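Local coordinates for 30S ribosomal protein S8 (Aquifex aeolicus, PDB 3RF2) that probably binds directly to the central domain of 16S rRNA as a primary binder and helps coordinate assembly of the platform of the 30S ribosomal subunit, at residues V133-I139 and I164-W168; T129-V133 and D151-R155. All blocks are in the same frame, centred on the assembly; numbering follows the deposited sequence.

Contact 1: V133-I139 and I164-W168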
loop_
_atom_site.group_PDB
_atom_site.type_symbol
_atom_site.label_atom_id
_atom_site.label_comp_id
_atom_site.label_asym_id
_atom_site.label_seq_id
_atom_site.Cartn_x
_atom_site.Cartn_y
_atom_site.Cartn_z
ATOM N N VAL A 133 -0.302 12.944 12.629
ATOM C CA VAL A 133 1.014 12.525 12.172
ATOM C C VAL A 133 1.767 13.715 11.569
ATOM O O VAL A 133 1.218 14.444 10.746
ATOM C CB VAL A 133 0.857 11.399 11.140
ATOM C CG1 VAL A 133 2.202 10.930 10.642
ATOM C CG2 VAL A 133 0.099 10.244 11.767
ATOM N N LYS A 134 3.012 13.923 11.985
ATOM C CA LYS A 134 3.812 15.077 11.528
ATOM C C LYS A 134 3.028 16.397 11.549
ATOM O O LYS A 134 2.912 17.077 10.521
ATOM C CB LYS A 134 4.352 14.861 10.106
ATOM C CG LYS A 134 5.253 13.666 9.927
ATOM C CD LYS A 134 6.580 13.840 10.620
ATOM C CE LYS A 134 7.272 12.488 10.771
ATOM N NZ LYS A 134 8.463 12.541 11.665
ATOM N N ARG A 135 2.460 16.733 12.700
ATOM C CA ARG A 135 1.706 17.972 12.864
ATOM C C ARG A 135 0.470 18.065 11.979
ATOM O O ARG A 135 -0.055 19.153 11.755
ATOM C CB ARG A 135 2.606 19.183 12.627
ATOM C CG ARG A 135 3.860 19.198 13.485
ATOM C CD ARG A 135 4.332 20.627 13.701
ATOM N NE ARG A 135 5.572 20.696 14.471
ATOM C CZ ARG A 135 6.742 21.101 13.979
ATOM N NH1 ARG A 135 6.838 21.480 12.710
ATOM N NH2 ARG A 135 7.814 21.136 14.761
ATOM N N GLY A 136 0.006 16.925 11.480
ATOM C CA GLY A 136 -1.164 16.884 10.621
ATOM C C GLY A 136 -0.839 17.002 9.139
ATOM O O GLY A 136 -1.742 17.083 8.306
ATOM N N LEU A 137 0.451 17.021 8.816
ATOM C CA LEU A 137 0.912 17.015 7.431
ATOM C C LEU A 137 1.062 15.612 6.880
ATOM O O LEU A 137 1.096 15.429 5.663
ATOM C CB LEU A 137 2.259 17.726 7.312
ATOM C CG LEU A 137 2.227 19.239 7.527
ATOM C CD1 LEU A 137 3.486 19.888 6.969
ATOM C CD2 LEU A 137 1.002 19.805 6.856
ATOM N N GLY A 138 1.185 14.629 7.777
ATOM C CA GLY A 138 1.181 13.229 7.400
ATOM C C GLY A 138 -0.184 12.634 7.712
ATOM O O GLY A 138 -1.125 13.353 8.052
ATOM N N ILE A 139 -0.312 11.321 7.594
ATOM C CA ILE A 139 -1.574 10.679 7.925
ATOM C C ILE A 139 -1.376 9.441 8.758
ATOM O O ILE A 139 -0.343 8.778 8.676
ATOM C CB ILE A 139 -2.344 10.228 6.676
ATOM C CG1 ILE A 139 -1.569 9.152 5.922
ATOM C CG2 ILE A 139 -2.665 11.413 5.758
ATOM C CD1 ILE A 139 -2.322 8.630 4.678
ATOM N N ILE A 164 -3.458 1.446 11.913
ATOM C CA ILE A 164 -2.649 0.542 11.112
ATOM C C ILE A 164 -1.274 1.099 10.793
ATOM O O ILE A 164 -0.296 0.348 10.788
ATOM C CB ILE A 164 -3.363 0.160 9.792
ATOM C CG1 ILE A 164 -4.706 -0.498 10.086
ATOM C CG2 ILE A 164 -2.501 -0.784 8.973
ATOM C CD1 ILE A 164 -5.483 -0.833 8.842
ATOM N N ALA A 165 -1.189 2.408 10.526
ATOM C CA ALA A 165 0.066 2.954 10.011
ATOM C C ALA A 165 0.162 4.477 10.088
ATOM O O ALA A 165 -0.846 5.175 10.091
ATOM C CB ALA A 165 0.247 2.502 8.539
ATOM N N PHE A 166 1.395 4.972 10.116
ATOM C CA PHE A 166 1.691 6.384 9.905
ATOM C C PHE A 166 2.342 6.539 8.537
ATOM O O PHE A 166 3.198 5.755 8.167
ATOM C CB PHE A 166 2.675 6.898 10.956
ATOM C CG PHE A 166 2.048 7.203 12.287
ATOM C CD1 PHE A 166 0.777 6.749 12.596
ATOM C CD2 PHE A 166 2.730 7.974 13.223
ATOM C CE1 PHE A 166 0.194 7.051 13.821
ATOM C CE2 PHE A 166 2.160 8.272 14.446
ATOM C CZ PHE A 166 0.885 7.805 14.744
ATOM N N VAL A 167 1.942 7.559 7.790
ATOM C CA VAL A 167 2.538 7.802 6.487
ATOM C C VAL A 167 2.812 9.278 6.366
ATOM O O VAL A 167 1.975 10.091 6.772
ATOM C CB VAL A 167 1.586 7.405 5.357
ATOM C CG1 VAL A 167 2.307 7.467 3.982
ATOM C CG2 VAL A 167 0.988 6.044 5.618
ATOM N N TRP A 168 3.958 9.640 5.799
ATOM C CA TRP A 168 4.250 11.057 5.560
ATOM C C TRP A 168 5.266 11.280 4.440
ATOM O O TRP A 168 5.761 10.310 3.854
ATOM C CB TRP A 168 4.698 11.745 6.860
ATOM C CG TRP A 168 6.057 11.334 7.376
ATOM C CD1 TRP A 168 7.245 11.981 7.156
ATOM C CD2 TRP A 168 6.362 10.219 8.225
ATOM N NE1 TRP A 168 8.267 11.335 7.813
ATOM C CE2 TRP A 168 7.757 10.248 8.471
ATOM C CE3 TRP A 168 5.598 9.198 8.801
ATOM C CZ2 TRP A 168 8.401 9.292 9.251
ATOM C CZ3 TRP A 168 6.241 8.237 9.586
ATOM C CH2 TRP A 168 7.629 8.290 9.796
#
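I139 and V167 form an antiparallel hydrogen-bonded pair: I139 N gives its hydrogen to V167 O at 2.7 Å, and V167 N returns one to I139 O at 2.7 Å, both nearly straight. Their side chains lie side by side on one face of the sheet, with I139 CG1 3.7 Å from V167 CB, and both touch F45. This is the tight part. G138 adds to it: a beta carbon there would clash with V167 O and W168 CB. With V133 CG1 anti to the backbone N (chi1 -180°), CG2 stands beside that N, and V133 CG2 sits over one face of the F166 ring, 3.5 Å from its centroid, in a CH-pi contact almost on the ring normal. The solvent side belongs to K134 and W168. K134, bent at chi2 (-69°), runs obliquely over one face of the indole and sets K134 CE 3.3 Å from the centroid of the W168 five-membered ring. K134 NZ lies farther on, 4.3 Å from the same W168 centroid and off-centre, a cation-pi contact. The paired amides thus probably fix the register of the C-terminal strand against strand 139-144, while the exposed lysine, held by aliphatic and cation-pi contact alone, is likely to be the more mobile partner.

Contact 2: T129-V133 and D151-R155. With SO4 (sulfate ion), chain C.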
loop_
_atom_site.group_PDB
_atom_site.type_symbol
_atom_site.label_atom_id
_atom_site.label_comp_id
_atom_site.label_asym_id
_atom_site.label_seq_id
_atom_site.Cartn_x
_atom_site.Cartn_y
_atom_site.Cartn_z
ATOM N N THR A 129 -9.057 10.396 21.130
ATOM C CA THR A 129 -7.605 10.232 21.101
ATOM C C THR A 129 -7.075 9.804 19.732
ATOM O O THR A 129 -6.175 8.978 19.638
ATOM C CB THR A 129 -7.129 9.222 22.153
ATOM O OG1 THR A 129 -7.800 7.971 21.954
ATOM C CG2 THR A 129 -7.431 9.730 23.560
ATOM N N MET A 130 -7.620 10.389 18.675
ATOM C CA MET A 130 -7.181 10.059 17.330
ATOM C C MET A 130 -5.935 10.880 17.017
ATOM O O MET A 130 -5.990 12.101 16.968
ATOM C CB MET A 130 -8.310 10.342 16.336
ATOM C CG MET A 130 -7.950 10.158 14.873
ATOM S SD MET A 130 -7.897 8.415 14.417
ATOM C CE MET A 130 -9.331 7.821 15.296
ATOM N N PRO A 131 -4.805 10.204 16.788
ATOM C CA PRO A 131 -3.498 10.865 16.676
ATOM C C PRO A 131 -3.328 11.624 15.368
ATOM O O PRO A 131 -3.928 11.249 14.351
ATOM C CB PRO A 131 -2.512 9.691 16.708
ATOM C CG PRO A 131 -3.291 8.562 16.101
ATOM C CD PRO A 131 -4.723 8.757 16.519
ATOM N N TYR A 132 -2.526 12.682 15.414
ATOM C CA TYR A 132 -2.065 13.378 14.223
ATOM C C TYR A 132 -0.671 12.856 13.905
ATOM O O TYR A 132 0.063 12.396 14.804
ATOM C CB TYR A 132 -1.997 14.891 14.452
ATOM C CG TYR A 132 -3.343 15.577 14.497
ATOM C CD1 TYR A 132 -3.792 16.318 13.424
ATOM C CD2 TYR A 132 -4.162 15.475 15.608
ATOM C CE1 TYR A 132 -5.017 16.939 13.445
ATOM C CE2 TYR A 132 -5.397 16.101 15.639
ATOM C CZ TYR A 132 -5.815 16.838 14.553
ATOM O OH TYR A 132 -7.040 17.478 14.561
ATOM N N VAL A 133 -0.302 12.944 12.629
ATOM C CA VAL A 133 1.014 12.525 12.172
ATOM C C VAL A 133 1.767 13.715 11.569
ATOM O O VAL A 133 1.218 14.444 10.746
ATOM C CB VAL A 133 0.857 11.399 11.140
ATOM C CG1 VAL A 133 2.202 10.930 10.642
ATOM C CG2 VAL A 133 0.099 10.244 11.767
ATOM N N ASP A 151 -6.863 9.645 9.462
ATOM C CA ASP A 151 -7.182 10.178 10.768
ATOM C C ASP A 151 -8.116 11.358 10.575
ATOM O O ASP A 151 -9.111 11.490 11.274
ATOM C CB ASP A 151 -5.916 10.582 11.531
ATOM C CG ASP A 151 -5.019 11.517 10.716
ATOM O OD1 ASP A 151 -4.535 11.098 9.646
ATOM O OD2 ASP A 151 -4.804 12.659 11.148
ATOM N N HIS A 152 -7.814 12.199 9.596
ATOM C CA HIS A 152 -8.669 13.341 9.309
ATOM C C HIS A 152 -10.121 12.912 9.112
ATOM O O HIS A 152 -11.041 13.524 9.656
ATOM C CB HIS A 152 -8.159 14.122 8.092
ATOM C CG HIS A 152 -9.013 15.297 7.732
ATOM N ND1 HIS A 152 -10.109 15.198 6.898
ATOM C CD2 HIS A 152 -8.947 16.601 8.101
ATOM C CE1 HIS A 152 -10.676 16.383 6.769
ATOM N NE2 HIS A 152 -9.987 17.253 7.492
ATOM N N GLU A 153 -10.337 11.854 8.344
ATOM C CA GLU A 153 -11.704 11.411 8.087
ATOM C C GLU A 153 -12.328 10.762 9.319
ATOM O O GLU A 153 -13.495 11.007 9.630
ATOM C CB GLU A 153 -11.757 10.484 6.871
ATOM C CG GLU A 153 -11.391 11.204 5.582
ATOM C CD GLU A 153 -11.136 10.267 4.417
ATOM O OE1 GLU A 153 -10.656 9.126 4.638
ATOM O OE2 GLU A 153 -11.418 10.684 3.270
ATOM N N ALA A 154 -11.554 9.945 10.027
ATOM C CA ALA A 154 -12.052 9.339 11.257
ATOM C C ALA A 154 -12.544 10.431 12.200
ATOM O O ALA A 154 -13.632 10.320 12.763
ATOM C CB ALA A 154 -10.977 8.491 11.925
ATOM N N ARG A 155 -11.756 11.493 12.357
ATOM C CA ARG A 155 -12.164 12.607 13.213
ATOM C C ARG A 155 -13.463 13.229 12.715
ATOM O O ARG A 155 -14.408 13.420 13.487
ATOM C CB ARG A 155 -11.072 13.682 13.321
ATOM C CG ARG A 155 -10.044 13.426 14.423
ATOM C CD ARG A 155 -9.014 14.541 14.495
ATOM N NE ARG A 155 -7.680 13.995 14.684
ATOM C CZ ARG A 155 -6.790 13.836 13.710
ATOM N NH1 ARG A 155 -7.079 14.205 12.464
ATOM N NH2 ARG A 155 -5.603 13.311 13.987
HETATM S S SO4 C . -11.303 7.536 23.809
HETATM O O1 SO4 C . -12.311 8.553 23.504
HETATM O O2 SO4 C . -11.842 6.195 23.591
HETATM O O3 SO4 C . -10.846 7.647 25.194
HETATM O O4 SO4 C . -10.144 7.724 22.943
HETATM O O HOH W 1 -2.417 13.886 10.692
#
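R155 reaches from the helix to M130 O, to which NH2 donates at 3.2 Å from above the carbonyl plane, while the bond from NE is weak. Within the helix, R155 NH1 and NH2 both hold D151 OD2 in an end-on salt bridge, with NH2 3.0 Å from OD2. D151 OD2 also accepts a hydrogen bond from a water that in turn accepts from V133 N, whereas D151 OD1 accepts from A140 N. On one guanidinium face lies the Y132 ring, stacked flat with centres 3.3 Å apart and planes at 13°, a cation-pi contact; M130 CG covers the opposite face, 3.9 Å from R155 NE. An alanine in place of R155 would probably leave D151 OD2 without its charged mate and Y132 without the flat group stacked on it. Farther in, M130 has CG anti to its amide nitrogen (chi1 175°) and curls at the next two torsions, which brings M130 CE within 3.8 Å of A154 CB. Near the start of the loop T129 OG1 donates to sulfate O4 at 2.6 Å, an ion probably from the crystallisation liquor. The loop between strands 124-125 and 139-144 is thereby held along helix 151-156, and V142 of strand 139-144 touches both M130 and A154.

Contacts 1 and 2 share V133, and their centres lie about 9 Å apart. One loop, between strands 124-125 and 139-144, serves both: its earlier residues 129-133 lie against helix 151-156, its later residues 133-139 turn toward strand 161-167, the next element after that helix. V133 divides its roles, its side chain going chiefly to contact 1 and its backbone N, through a water, to contact 2. The two contacts also touch directly, with I139 CA packed 3.5 Å from D151 OD1. Sulfate marks both ends of this run: R128 NE shares the ion of contact 2, and R135, in contact 1's loop, forms a salt bridge to sulfate.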